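Local coordinates for protein HTH-type transcriptional regulator AscG (Escherichia coli K12, PDB 3DBI) that represses the cryptic asc operon of Escherichia coli as a DNA-binding transcriptional regulator of the LacI family, at residues Thr69-His74 with Met124-Phe129; Glu134-Ile139 with Arg152-Ser157; Ser143-Val148 with Gly306-Met311; Cys163-Thr168 with Val293-Thr298; Ala185-Ser190 with Ser244-Ser249. All blocks are in the same frame, centred on the assembly; numbering follows the deposited sequence.

Interaction 1. Residues Thr69-His74 with Met124-Phe129; sequences TNTLYH and MIYPRF. With PO4 (phosphate ion), chain D.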
# COMPACT_ATOMS: atom_id res chain seq x y z
N THR A 69 9.11 -3.94 -10.61
CA THR A 69 9.16 -5.35 -10.23
C THR A 69 7.90 -5.77 -9.49
O THR A 69 7.09 -4.93 -9.08
CB THR A 69 10.38 -5.69 -9.34
OG1 THR A 69 10.42 -4.80 -8.22
CG2 THR A 69 11.68 -5.59 -10.13
N ASN A 70 7.76 -7.08 -9.29
CA ASN A 70 6.62 -7.66 -8.58
C ASN A 70 6.65 -7.41 -7.07
O ASN A 70 6.45 -8.33 -6.27
CB ASN A 70 6.55 -9.17 -8.88
CG ASN A 70 5.14 -9.72 -8.76
OD1 ASN A 70 4.16 -8.96 -8.71
ND2 ASN A 70 5.03 -11.04 -8.71
N THR A 71 6.91 -6.16 -6.69
CA THR A 71 7.15 -5.79 -5.30
C THR A 71 6.32 -4.59 -4.84
O THR A 71 6.50 -4.11 -3.72
CB THR A 71 8.65 -5.51 -5.03
OG1 THR A 71 9.14 -4.58 -6.00
CG2 THR A 71 9.49 -6.79 -5.08
N LEU A 72 5.43 -4.08 -5.69
CA LEU A 72 4.42 -3.12 -5.23
C LEU A 72 3.52 -3.86 -4.24
O LEU A 72 3.16 -5.00 -4.49
CB LEU A 72 3.59 -2.48 -6.36
CG LEU A 72 3.48 -2.93 -7.82
CD1 LEU A 72 2.22 -2.37 -8.44
CD2 LEU A 72 4.69 -2.51 -8.64
N TYR A 73 3.19 -3.23 -3.11
CA TYR A 73 2.44 -3.82 -1.96
C TYR A 73 3.29 -4.72 -1.03
O TYR A 73 2.81 -5.10 0.04
CB TYR A 73 1.11 -4.52 -2.35
CG TYR A 73 0.32 -3.83 -3.45
CD1 TYR A 73 0.09 -4.47 -4.68
CD2 TYR A 73 -0.17 -2.53 -3.28
CE1 TYR A 73 -0.60 -3.85 -5.69
CE2 TYR A 73 -0.88 -1.90 -4.29
CZ TYR A 73 -1.09 -2.57 -5.50
OH TYR A 73 -1.78 -1.95 -6.51
N HIS A 74 4.52 -5.04 -1.43
CA HIS A 74 5.45 -5.74 -0.54
C HIS A 74 6.23 -4.71 0.29
O HIS A 74 7.40 -4.40 -0.01
CB HIS A 74 6.39 -6.68 -1.29
CG HIS A 74 7.15 -7.60 -0.40
ND1 HIS A 74 6.55 -8.61 0.32
CD2 HIS A 74 8.47 -7.66 -0.09
CE1 HIS A 74 7.46 -9.25 1.03
NE2 HIS A 74 8.64 -8.69 0.80
N MSE A 124 17.77 1.87 -11.52
CA MSE A 124 17.49 1.49 -10.15
C MSE A 124 16.53 0.32 -10.14
O MSE A 124 15.60 0.27 -10.96
CB MSE A 124 16.88 2.67 -9.37
CG MSE A 124 17.37 4.03 -9.83
SE MSE A 124 16.59 5.42 -8.77
CE MSE A 124 17.71 5.12 -7.19
N ILE A 125 16.74 -0.61 -9.22
CA ILE A 125 15.95 -1.82 -9.13
C ILE A 125 15.84 -2.34 -7.69
O ILE A 125 16.79 -2.25 -6.92
CB ILE A 125 16.51 -2.93 -10.11
CG1 ILE A 125 15.67 -4.21 -10.05
CG2 ILE A 125 18.00 -3.21 -9.84
CD1 ILE A 125 15.97 -5.21 -11.17
N TYR A 126 14.65 -2.81 -7.33
CA TYR A 126 14.45 -3.66 -6.16
C TYR A 126 14.07 -5.04 -6.71
O TYR A 126 12.91 -5.29 -7.01
CB TYR A 126 13.37 -3.06 -5.24
CG TYR A 126 12.88 -3.93 -4.09
CD1 TYR A 126 13.69 -4.93 -3.53
CD2 TYR A 126 11.61 -3.73 -3.55
CE1 TYR A 126 13.22 -5.73 -2.46
CE2 TYR A 126 11.14 -4.51 -2.49
CZ TYR A 126 11.94 -5.50 -1.95
OH TYR A 126 11.47 -6.27 -0.90
N PRO A 127 15.06 -5.93 -6.86
CA PRO A 127 14.87 -7.22 -7.50
C PRO A 127 14.18 -8.29 -6.65
O PRO A 127 14.60 -8.56 -5.52
CB PRO A 127 16.29 -7.65 -7.85
CG PRO A 127 17.14 -6.98 -6.84
CD PRO A 127 16.45 -5.72 -6.43
N ARG A 128 13.12 -8.88 -7.20
CA ARG A 128 12.39 -9.96 -6.54
C ARG A 128 13.02 -11.32 -6.88
O ARG A 128 13.20 -12.17 -5.99
CB ARG A 128 10.89 -9.86 -6.89
CG ARG A 128 10.03 -11.15 -6.83
CD ARG A 128 9.79 -11.74 -5.44
NE ARG A 128 9.47 -10.72 -4.45
CZ ARG A 128 10.19 -10.47 -3.35
NH1 ARG A 128 11.28 -11.19 -3.07
NH2 ARG A 128 9.80 -9.50 -2.53
N PHE A 129 13.39 -11.53 -8.14
CA PHE A 129 13.92 -12.82 -8.59
C PHE A 129 15.43 -12.80 -8.83
O PHE A 129 16.13 -13.73 -8.43
CB PHE A 129 13.19 -13.29 -9.85
CG PHE A 129 11.72 -13.56 -9.67
CD1 PHE A 129 11.28 -14.80 -9.18
CD2 PHE A 129 10.77 -12.60 -10.02
CE1 PHE A 129 9.91 -15.06 -9.02
CE2 PHE A 129 9.40 -12.84 -9.86
CZ PHE A 129 8.97 -14.07 -9.36
P PO4 D . 12.04 -9.66 -0.05
O1 PO4 D . 12.01 -8.86 -1.33
O2 PO4 D . 11.38 -8.88 1.06
O3 PO4 D . 11.29 -10.95 -0.24
O4 PO4 D . 13.48 -9.94 0.31
O HOH W 1 7.21 -9.04 -3.79
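The cleft-facing rim of the N-terminal subdomain, where loops follow the C-terminal ends of parallel strands 63-68 and 122-125, is the place where T69, T71 and H74 meet Y126 and R128, a location consistent with the effector (sugar) pocket of LacI-type regulators. A phosphate ion, probably from the crystallisation liquor, sits there. H74 NE2 donates to PO4 O2 at 2.8 Å, the oxygen lying at the ring edge. R128 reaches the ion with the edge of its guanidinium: NH2 approaches PO4 O1 at 2.6 Å and NH1 approaches PO4 O3 at 2.8 Å. Because the R128 chain bends at chi2 and chi3 (68° and 43°), the guanidinium turns back toward H74; its NH2 stands over the imidazole face, 3.3 Å from H74 CD2, with the two planes almost perpendicular. Y126 OH adds a weak bond to PO4 O1, while T71 CG2 lies over one face of the Y126 ring, 4.1 Å from its centroid. Deeper in, a relay of hydroxyls ties the loops together: T71 OG1 donates to T69 OG1, which donates to Y126 O at 2.8 Å. One water bridges N70 O and R128 NE. Outside the two segments, R151, S193 and T195 complete the anion site. Several donors thus converge on one anion, whose negative charge probably draws R128 and R151 together.

Interaction 2. Residues Glu134-Ile139 with Arg152-Ser157; sequences EIDDII and RLRKNS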
# COMPACT_ATOMS: atom_id res chain seq x y z
N GLU A 134 24.38 -12.18 -9.86
CA GLU A 134 24.15 -11.88 -11.27
C GLU A 134 24.22 -10.37 -11.51
O GLU A 134 24.80 -9.93 -12.50
CB GLU A 134 22.82 -12.46 -11.77
CG GLU A 134 22.75 -13.99 -11.77
CD GLU A 134 21.47 -14.52 -12.40
OE1 GLU A 134 20.64 -15.10 -11.65
OE2 GLU A 134 21.30 -14.37 -13.63
N ILE A 135 23.66 -9.59 -10.58
CA ILE A 135 23.66 -8.13 -10.70
C ILE A 135 25.08 -7.55 -10.59
O ILE A 135 25.44 -6.62 -11.32
CB ILE A 135 22.68 -7.46 -9.70
CG1 ILE A 135 21.23 -7.87 -10.00
CG2 ILE A 135 22.77 -5.95 -9.78
CD1 ILE A 135 20.26 -7.64 -8.85
N ASP A 136 25.88 -8.13 -9.70
CA ASP A 136 27.31 -7.81 -9.61
C ASP A 136 28.04 -7.93 -10.95
O ASP A 136 28.82 -7.05 -11.31
CB ASP A 136 28.00 -8.70 -8.57
CG ASP A 136 28.23 -8.00 -7.24
OD1 ASP A 136 28.64 -6.81 -7.23
OD2 ASP A 136 28.01 -8.64 -6.19
N ASP A 137 27.76 -9.02 -11.68
CA ASP A 137 28.30 -9.24 -13.03
C ASP A 137 27.89 -8.14 -14.00
O ASP A 137 28.74 -7.61 -14.72
CB ASP A 137 27.88 -10.62 -13.58
CG ASP A 137 28.53 -11.79 -12.83
OD1 ASP A 137 29.58 -11.59 -12.18
OD2 ASP A 137 27.98 -12.92 -12.90
N ILE A 138 26.60 -7.79 -14.01
CA ILE A 138 26.07 -6.75 -14.90
C ILE A 138 26.71 -5.39 -14.61
O ILE A 138 27.06 -4.65 -15.53
CB ILE A 138 24.51 -6.68 -14.86
CG1 ILE A 138 23.89 -8.05 -15.14
CG2 ILE A 138 23.97 -5.67 -15.88
CD1 ILE A 138 22.41 -8.15 -14.86
N ILE A 139 26.90 -5.08 -13.32
CA ILE A 139 27.57 -3.84 -12.90
C ILE A 139 29.04 -3.78 -13.36
O ILE A 139 29.52 -2.72 -13.77
CB ILE A 139 27.47 -3.63 -11.35
CG1 ILE A 139 26.02 -3.31 -10.95
CG2 ILE A 139 28.39 -2.49 -10.87
CD1 ILE A 139 25.76 -3.37 -9.47
N ARG A 152 21.95 -6.95 -0.46
CA ARG A 152 23.37 -6.66 -0.23
C ARG A 152 24.25 -7.27 -1.31
O ARG A 152 24.32 -8.50 -1.45
CB ARG A 152 23.83 -7.14 1.15
CG ARG A 152 25.22 -6.62 1.53
CD ARG A 152 25.84 -7.29 2.75
NE ARG A 152 25.99 -8.72 2.55
CZ ARG A 152 27.05 -9.36 2.08
NH1 ARG A 152 28.17 -8.73 1.75
NH2 ARG A 152 26.98 -10.68 1.95
N LEU A 153 24.94 -6.42 -2.07
CA LEU A 153 25.87 -6.89 -3.09
C LEU A 153 27.23 -7.25 -2.46
O LEU A 153 27.75 -6.50 -1.63
CB LEU A 153 26.05 -5.85 -4.18
CG LEU A 153 24.89 -5.54 -5.12
CD1 LEU A 153 25.16 -4.25 -5.87
CD2 LEU A 153 24.61 -6.67 -6.08
N ARG A 154 27.85 -8.33 -2.88
CA ARG A 154 29.09 -8.72 -2.25
C ARG A 154 30.26 -7.95 -2.79
O ARG A 154 31.08 -7.50 -2.05
CB ARG A 154 29.34 -10.20 -2.37
CG ARG A 154 28.10 -11.01 -2.40
CD ARG A 154 28.00 -11.89 -1.20
NE ARG A 154 28.79 -13.08 -1.38
CZ ARG A 154 29.15 -13.53 -2.57
NH1 ARG A 154 29.88 -14.63 -2.67
NH2 ARG A 154 28.79 -12.87 -3.65
N LYS A 155 30.32 -7.70 -4.07
CA LYS A 155 31.48 -6.98 -4.53
C LYS A 155 31.22 -5.52 -4.66
O LYS A 155 31.88 -4.71 -4.06
CB LYS A 155 32.03 -7.55 -5.81
CG LYS A 155 33.02 -6.66 -6.49
CD LYS A 155 33.26 -7.13 -7.89
CE LYS A 155 34.33 -6.34 -8.56
NZ LYS A 155 34.64 -6.91 -9.88
N ASN A 156 30.25 -5.15 -5.48
CA ASN A 156 30.04 -3.71 -5.69
C ASN A 156 29.09 -3.10 -4.65
O ASN A 156 28.04 -2.57 -4.99
CB ASN A 156 29.49 -3.46 -7.10
CG ASN A 156 30.46 -3.86 -8.19
OD1 ASN A 156 31.37 -3.11 -8.52
ND2 ASN A 156 30.25 -5.04 -8.77
N SER A 157 29.49 -3.17 -3.38
CA SER A 157 28.58 -2.92 -2.26
C SER A 157 28.13 -1.46 -2.12
O SER A 157 27.13 -1.18 -1.45
CB SER A 157 29.20 -3.41 -0.95
OG SER A 157 30.29 -2.58 -0.59
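The carboxylate of D136 and the side-chain amide of N156 are the two flat groups here, their planes 45° apart as the two side chains run antiparallel, alongside each other. I139 CG2 lies over one face of the N156 amide, 3.7 Å from CG. D136 OD1 takes two donors: N156 ND2 on its anti side at 2.8 Å, and N156 N on its syn side at 2.9 Å, both somewhat out of the carboxylate plane. D136 OD2 receives K155 N, also syn but tilted 35° from the plane, along a nearly straight N-H...O line of 178°; R154 N adds a weak bond. The apolar edge of the contact is L153: CD1 meets I139 CD1 tip to tip at 3.8 Å, and CD2 packs against I135 CB. The charged ends of R154 and K155 turn to other acids of the same helix, D133 and D140, and D140 also takes a bond from N156 ND2. Three consecutive backbone N-H groups, one bond weak, thus turn to the two oxygens of one carboxylate, on a loop that makes an inverse gamma turn centred on N156. Helix 132-141 thereby fastens the loop leaving strand 146-149 to the flank of the parallel alpha/beta sheet of the N-terminal subdomain.

Interaction 3. Residues Ser143-Val148 with Gly306-Met311; sequences SQPIMV and GRLIFM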
# COMPACT_ATOMS: atom_id res chain seq x y z
N SER A 143 29.46 0.76 -17.52
CA SER A 143 29.85 2.01 -16.87
C SER A 143 28.68 2.80 -16.26
O SER A 143 28.89 3.69 -15.43
CB SER A 143 30.63 2.91 -17.84
OG SER A 143 29.78 3.47 -18.83
N GLN A 144 27.45 2.49 -16.69
CA GLN A 144 26.24 3.05 -16.09
C GLN A 144 25.92 2.38 -14.75
O GLN A 144 25.80 1.15 -14.69
CB GLN A 144 25.04 2.90 -17.02
CG GLN A 144 25.21 3.57 -18.37
CD GLN A 144 25.47 2.57 -19.49
OE1 GLN A 144 26.25 1.63 -19.34
NE2 GLN A 144 24.80 2.77 -20.62
N PRO A 145 25.80 3.18 -13.67
CA PRO A 145 25.48 2.66 -12.33
C PRO A 145 24.13 1.96 -12.27
O PRO A 145 23.12 2.54 -12.65
CB PRO A 145 25.46 3.91 -11.45
CG PRO A 145 26.20 4.94 -12.21
CD PRO A 145 26.00 4.64 -13.66
N ILE A 146 24.13 0.73 -11.80
CA ILE A 146 22.91 0.01 -11.49
C ILE A 146 22.80 -0.01 -9.97
O ILE A 146 23.64 -0.60 -9.29
CB ILE A 146 22.93 -1.40 -12.10
CG1 ILE A 146 23.07 -1.28 -13.61
CG2 ILE A 146 21.68 -2.20 -11.72
CD1 ILE A 146 23.90 -2.37 -14.22
N MSE A 147 21.78 0.66 -9.44
CA MSE A 147 21.57 0.76 -8.00
C MSE A 147 20.58 -0.29 -7.53
O MSE A 147 19.57 -0.53 -8.19
CB MSE A 147 21.05 2.15 -7.61
CG MSE A 147 21.83 3.32 -8.21
SE MSE A 147 23.71 3.50 -7.67
CE MSE A 147 23.51 3.42 -5.75
N VAL A 148 20.88 -0.91 -6.39
CA VAL A 148 20.06 -2.01 -5.88
C VAL A 148 19.54 -1.65 -4.49
O VAL A 148 20.31 -1.29 -3.60
CB VAL A 148 20.86 -3.33 -5.82
CG1 VAL A 148 19.96 -4.49 -5.44
CG2 VAL A 148 21.54 -3.61 -7.16
N GLY A 306 20.93 9.81 -3.01
CA GLY A 306 22.16 10.55 -2.74
C GLY A 306 23.40 9.93 -3.38
O GLY A 306 24.19 10.64 -4.00
N ARG A 307 23.54 8.61 -3.25
CA ARG A 307 24.65 7.89 -3.87
C ARG A 307 24.64 8.02 -5.38
O ARG A 307 25.69 8.22 -6.00
CB ARG A 307 24.64 6.42 -3.49
CG ARG A 307 25.14 6.19 -2.12
CD ARG A 307 25.55 4.79 -1.91
NE ARG A 307 25.50 4.43 -0.50
CZ ARG A 307 25.33 3.20 -0.06
NH1 ARG A 307 25.17 2.21 -0.89
NH2 ARG A 307 25.30 2.94 1.22
N LEU A 308 23.45 7.94 -5.96
CA LEU A 308 23.28 8.00 -7.40
C LEU A 308 23.58 9.39 -7.94
O LEU A 308 24.15 9.54 -9.03
CB LEU A 308 21.88 7.54 -7.80
CG LEU A 308 21.62 7.37 -9.29
CD1 LEU A 308 22.72 6.54 -9.95
CD2 LEU A 308 20.26 6.76 -9.51
N ILE A 309 23.21 10.41 -7.18
CA ILE A 309 23.55 11.78 -7.52
C ILE A 309 25.07 11.98 -7.57
O ILE A 309 25.59 12.53 -8.55
CB ILE A 309 22.87 12.79 -6.57
CG1 ILE A 309 21.37 12.87 -6.89
CG2 ILE A 309 23.50 14.18 -6.67
CD1 ILE A 309 20.52 13.51 -5.80
N PHE A 310 25.78 11.48 -6.55
CA PHE A 310 27.23 11.52 -6.54
C PHE A 310 27.85 10.75 -7.71
O PHE A 310 28.81 11.23 -8.31
CB PHE A 310 27.84 11.03 -5.21
CG PHE A 310 29.34 10.98 -5.23
CD1 PHE A 310 30.09 12.16 -5.20
CD2 PHE A 310 30.02 9.77 -5.33
CE1 PHE A 310 31.47 12.12 -5.26
CE2 PHE A 310 31.40 9.73 -5.39
CZ PHE A 310 32.13 10.91 -5.36
N MSE A 311 27.31 9.58 -8.03
CA MSE A 311 27.88 8.75 -9.09
C MSE A 311 27.71 9.35 -10.48
O MSE A 311 28.54 9.12 -11.37
CB MSE A 311 27.32 7.33 -9.04
CG MSE A 311 27.84 6.52 -7.87
SE MSE A 311 27.28 4.71 -8.01
CE MSE A 311 27.77 4.05 -6.27
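P145, just before strand 146-149, and M147 within it pack against L308 and M311 of helix 297-313, a helix-on-sheet layer of the Rossmann-like N-terminal subdomain. Segments 146-148 and 306-311 run nearly antiparallel (165°), their axes 10.0 Å apart at closest approach, and the contact is entirely apolar. M147 and M311 are both selenomethionines, the form in which the protein was crystallised. M147 makes the largest single contribution: its CG lies 3.8 Å from L308 CD1, and the two side chains cross at a slant. Bends at chi2 and chi3 (-63° and -51°) fold the rest of M147 across the helix, bringing CE to 3.9 Å from R307 CB. P145 presents CB to L308 CD1 at 4.1 Å and lies alongside the extended chain of M311, the two pointing opposite ways.

The next shell fixes both partners. M147 is held in the sheet by backbone bonds to I123 and I125, while L308 also rests on A122 and M124 of strand 122-125 and on M88 of helix 77-91. The guanidinium of R307 is anchored away from the strand, bonded to the carbonyls of S158 and S160 and salt-bridged to E303. A helix from late in the chain thereby covers a sheet built from its early part. Where the two selenomethionines reach toward each other, M147 SE and M311 SE come to 3.8 Å.

Interaction 4. Residues Cys163-Thr168 with Val293-Thr298; sequences CDHKQT and VKIPVT
T168 and V293 cross at a slant, methyl against methyl, with T168 CG2 only 3.5 Å from V293 CG1. The threonine is oriented by its hydroxyl: OG1 donates to D164 O, of the N-cap residue one turn back, at 2.8 Å and from well above the carbonyl plane, and OG1 is also hydrogen-bonded to G325 N. This leaves CG2 to face the strand, anti to the backbone N (chi1 -64° for OG1). I295 stands at about a right angle to H165, and its CD1 meets the edge of the imidazole near the ring plane, 4.2 Å from H165 CE1. The second branch of I295 goes to the cysteine, CG2 lying 4.1 Å from C163 SG. That sulfur in turn sits over one face of the H165 ring, 3.8 Å above its plane. H165 NE2 bonds to N150, and Y77 of helix 77-91 packs on both H165 and I295. Q167 N adds a weak capping bond to D164 OD1. The arrangement joins the first turn of helix 165-178 to the end of strand 291-294, where the chain passes from one subdomain to the other: the crossover region of the two-lobed periplasmic-binding-protein fold.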
# COMPACT_ATOMS: atom_id res chain seq x y z
N CYS A 163 19.45 -3.16 4.48
CA CYS A 163 19.12 -3.15 5.89
C CYS A 163 19.51 -4.52 6.46
O CYS A 163 19.27 -5.56 5.82
CB CYS A 163 17.63 -2.88 6.04
SG CYS A 163 17.03 -2.98 7.70
N ASP A 164 20.12 -4.53 7.64
CA ASP A 164 20.52 -5.78 8.26
C ASP A 164 19.30 -6.46 8.91
O ASP A 164 19.09 -6.34 10.12
CB ASP A 164 21.64 -5.56 9.28
CG ASP A 164 22.41 -6.85 9.62
OD1 ASP A 164 21.93 -7.97 9.30
OD2 ASP A 164 23.50 -6.75 10.23
N HIS A 165 18.54 -7.17 8.08
CA HIS A 165 17.30 -7.83 8.52
C HIS A 165 17.52 -8.97 9.51
O HIS A 165 16.65 -9.26 10.32
CB HIS A 165 16.47 -8.32 7.32
CG HIS A 165 15.86 -7.22 6.51
ND1 HIS A 165 14.90 -6.37 7.01
CD2 HIS A 165 16.09 -6.83 5.23
CE1 HIS A 165 14.56 -5.50 6.08
NE2 HIS A 165 15.27 -5.75 4.99
N LYS A 166 18.69 -9.60 9.42
CA LYS A 166 19.14 -10.61 10.39
C LYS A 166 19.37 -10.04 11.80
O LYS A 166 18.84 -10.57 12.77
CB LYS A 166 20.40 -11.32 9.87
CG LYS A 166 21.31 -11.92 10.93
CD LYS A 166 21.18 -13.42 11.05
CE LYS A 166 22.36 -14.12 10.39
NZ LYS A 166 22.80 -15.32 11.14
N GLN A 167 20.14 -8.95 11.90
CA GLN A 167 20.45 -8.30 13.18
C GLN A 167 19.20 -7.64 13.77
O GLN A 167 18.99 -7.68 14.98
CB GLN A 167 21.58 -7.26 13.00
CG GLN A 167 22.10 -6.60 14.29
CD GLN A 167 22.68 -7.59 15.29
OE1 GLN A 167 23.54 -8.41 14.95
NE2 GLN A 167 22.21 -7.53 16.53
N THR A 168 18.39 -7.05 12.90
CA THR A 168 17.12 -6.44 13.29
C THR A 168 16.20 -7.48 13.94
O THR A 168 15.60 -7.22 15.00
CB THR A 168 16.44 -5.80 12.06
OG1 THR A 168 17.25 -4.72 11.57
CG2 THR A 168 15.09 -5.25 12.42
N VAL A 293 8.35 -3.88 14.40
CA VAL A 293 9.68 -3.38 14.07
C VAL A 293 9.59 -2.36 12.92
O VAL A 293 9.06 -2.66 11.85
CB VAL A 293 10.61 -4.55 13.67
CG1 VAL A 293 11.92 -4.03 13.13
CG2 VAL A 293 10.85 -5.46 14.86
N LYS A 294 10.08 -1.15 13.17
CA LYS A 294 10.10 -0.12 12.15
C LYS A 294 11.38 -0.21 11.34
O LYS A 294 12.48 -0.17 11.90
CB LYS A 294 9.96 1.28 12.78
CG LYS A 294 9.90 2.42 11.75
CD LYS A 294 9.58 3.76 12.41
CE LYS A 294 9.15 4.79 11.36
NZ LYS A 294 7.92 4.37 10.62
N ILE A 295 11.23 -0.35 10.03
CA ILE A 295 12.35 -0.33 9.10
C ILE A 295 12.50 1.10 8.56
O ILE A 295 11.52 1.70 8.14
CB ILE A 295 12.12 -1.33 7.92
CG1 ILE A 295 11.72 -2.72 8.45
CG2 ILE A 295 13.34 -1.43 7.00
CD1 ILE A 295 12.82 -3.46 9.26
N PRO A 296 13.73 1.66 8.57
CA PRO A 296 13.90 3.02 8.06
C PRO A 296 13.95 3.09 6.53
O PRO A 296 15.01 3.35 5.95
CB PRO A 296 15.24 3.45 8.68
CG PRO A 296 15.99 2.19 8.85
CD PRO A 296 15.00 1.08 9.05
N VAL A 297 12.80 2.89 5.90
CA VAL A 297 12.70 2.79 4.44
C VAL A 297 13.03 4.12 3.77
O VAL A 297 13.82 4.15 2.83
CB VAL A 297 11.31 2.26 4.00
CG1 VAL A 297 11.22 2.10 2.49
CG2 VAL A 297 11.01 0.93 4.68
N THR A 298 12.55 5.19 4.36
CA THR A 298 12.70 6.51 3.81
C THR A 298 14.13 7.04 3.81
O THR A 298 14.54 7.69 2.89
CB THR A 298 11.71 7.47 4.48
OG1 THR A 298 10.46 7.41 3.79
CG2 THR A 298 12.19 8.85 4.43

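Interaction 5. Residues Ala185-Ser190 with Ser244-Ser249; sequences AFLTGS and SALVAS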
# COMPACT_ATOMS: atom_id res chain seq x y z
N ALA A 185 7.26 -18.48 19.53
CA ALA A 185 6.87 -18.98 18.22
C ALA A 185 7.30 -18.01 17.10
O ALA A 185 7.48 -16.81 17.35
CB ALA A 185 5.37 -19.21 18.18
N PHE A 186 7.47 -18.54 15.88
CA PHE A 186 7.90 -17.74 14.73
C PHE A 186 7.10 -18.08 13.48
O PHE A 186 6.98 -19.26 13.11
CB PHE A 186 9.40 -17.91 14.46
CG PHE A 186 9.98 -16.92 13.47
CD1 PHE A 186 10.57 -15.75 13.90
CD2 PHE A 186 9.97 -17.19 12.10
CE1 PHE A 186 11.13 -14.84 13.00
CE2 PHE A 186 10.51 -16.29 11.19
CZ PHE A 186 11.10 -15.11 11.65
N LEU A 187 6.55 -17.05 12.84
CA LEU A 187 5.89 -17.21 11.55
C LEU A 187 6.78 -16.62 10.45
O LEU A 187 7.16 -15.46 10.51
CB LEU A 187 4.51 -16.55 11.56
CG LEU A 187 3.51 -17.00 12.63
CD1 LEU A 187 2.19 -16.30 12.47
CD2 LEU A 187 3.29 -18.50 12.62
N THR A 188 7.12 -17.44 9.45
CA THR A 188 8.05 -17.00 8.42
C THR A 188 7.30 -16.33 7.30
O THR A 188 6.10 -16.52 7.16
CB THR A 188 8.87 -18.17 7.80
OG1 THR A 188 8.01 -18.98 6.99
CG2 THR A 188 9.54 -19.05 8.86
N GLY A 189 8.01 -15.54 6.50
CA GLY A 189 7.50 -15.11 5.21
C GLY A 189 7.69 -16.25 4.22
O GLY A 189 7.84 -17.41 4.62
N SER A 190 7.70 -15.94 2.93
CA SER A 190 7.91 -16.94 1.88
C SER A 190 9.31 -17.55 1.96
O SER A 190 10.29 -16.85 2.24
CB SER A 190 7.70 -16.31 0.50
OG SER A 190 6.35 -15.92 0.34
N SER A 244 4.60 -18.25 24.81
CA SER A 244 4.07 -17.06 25.46
C SER A 244 4.27 -15.84 24.55
O SER A 244 3.80 -14.74 24.84
CB SER A 244 4.78 -16.84 26.79
OG SER A 244 6.17 -16.70 26.60
N ALA A 245 4.98 -16.06 23.44
CA ALA A 245 5.25 -15.01 22.49
C ALA A 245 5.24 -15.55 21.06
O ALA A 245 5.55 -16.72 20.83
CB ALA A 245 6.57 -14.32 22.80
N LEU A 246 4.89 -14.68 20.12
CA LEU A 246 4.89 -15.03 18.71
C LEU A 246 5.46 -13.87 17.91
O LEU A 246 5.07 -12.71 18.10
CB LEU A 246 3.47 -15.38 18.23
CG LEU A 246 3.27 -15.78 16.76
CD1 LEU A 246 2.30 -16.93 16.65
CD2 LEU A 246 2.80 -14.60 15.89
N VAL A 247 6.37 -14.19 17.00
CA VAL A 247 6.95 -13.23 16.10
C VAL A 247 6.45 -13.54 14.69
O VAL A 247 6.78 -14.58 14.12
CB VAL A 247 8.48 -13.31 16.11
CG1 VAL A 247 9.09 -12.27 15.16
CG2 VAL A 247 9.00 -13.12 17.50
N ALA A 248 5.64 -12.64 14.14
CA ALA A 248 5.26 -12.75 12.74
C ALA A 248 6.24 -11.92 11.92
O ALA A 248 6.69 -10.87 12.38
CB ALA A 248 3.86 -12.29 12.54
N SER A 249 6.56 -12.38 10.72
CA SER A 249 7.61 -11.74 9.93
C SER A 249 7.15 -10.47 9.25
O SER A 249 7.98 -9.70 8.74
CB SER A 249 8.24 -12.70 8.91
OG SER A 249 8.93 -13.74 9.58
O HOH W 2 10.69 -15.20 7.89
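Strands 184-187 and 245-248 run side by side and parallel, and the closely knit half of their contact is the paired backbone. A185 N donates to A245 O, V247 N to A185 O at 2.9 Å, and L187 N to V247 O at 2.8 Å, the last nearly straight at 174°. On one face of the sheet A185, L187, L246 and A248 gather, L187 CD1 lying 3.9 Å from L246 CD2 where the two leucines cross; helices 226-238 and 251-263 close over them. On the other face F186 turns its ring toward V247, with CD1 3.9 Å from V247 CB and V247 O over one ring face. This ring also meets Y203.

Past the last strand pair the loops diverge, and the link between them becomes polar and partly water-mediated. S249 OG donates to L187 O at 2.6 Å, in the carbonyl plane and on a lone pair. The rotation that places OG beside its own backbone N (chi1 -66°) aims it at the end of strand 184-187. A water donates to S249 OG at 2.8 Å and accepts from G189 N. The serine hydroxyl and the water therefore extend the polar links beyond the paired strands, to L187 O and G189 N.

How the interactions relate
Interactions 1, 2 and 3 belong to the N-terminal subdomain and touch one another. Strands 122-125 and 146-149 are neighbours there, I125 N lying 3.0 Å from M147 O, and I135 CG2 of interaction 2 packs 3.7 Å from V148 CG2 of interaction 3. Interaction 5 lies in the C-terminal subdomain, its centre about 36 Å from that of interaction 3. Interaction 4 stands between, with centres about 17 Å from interaction 1 and 16 Å from interaction 5, and shares helix 297-313 with interaction 3. The phosphate belongs to interaction 1; S193 and T195, just beyond 185-190, reach it from the other subdomain, so the ion bridges the cleft.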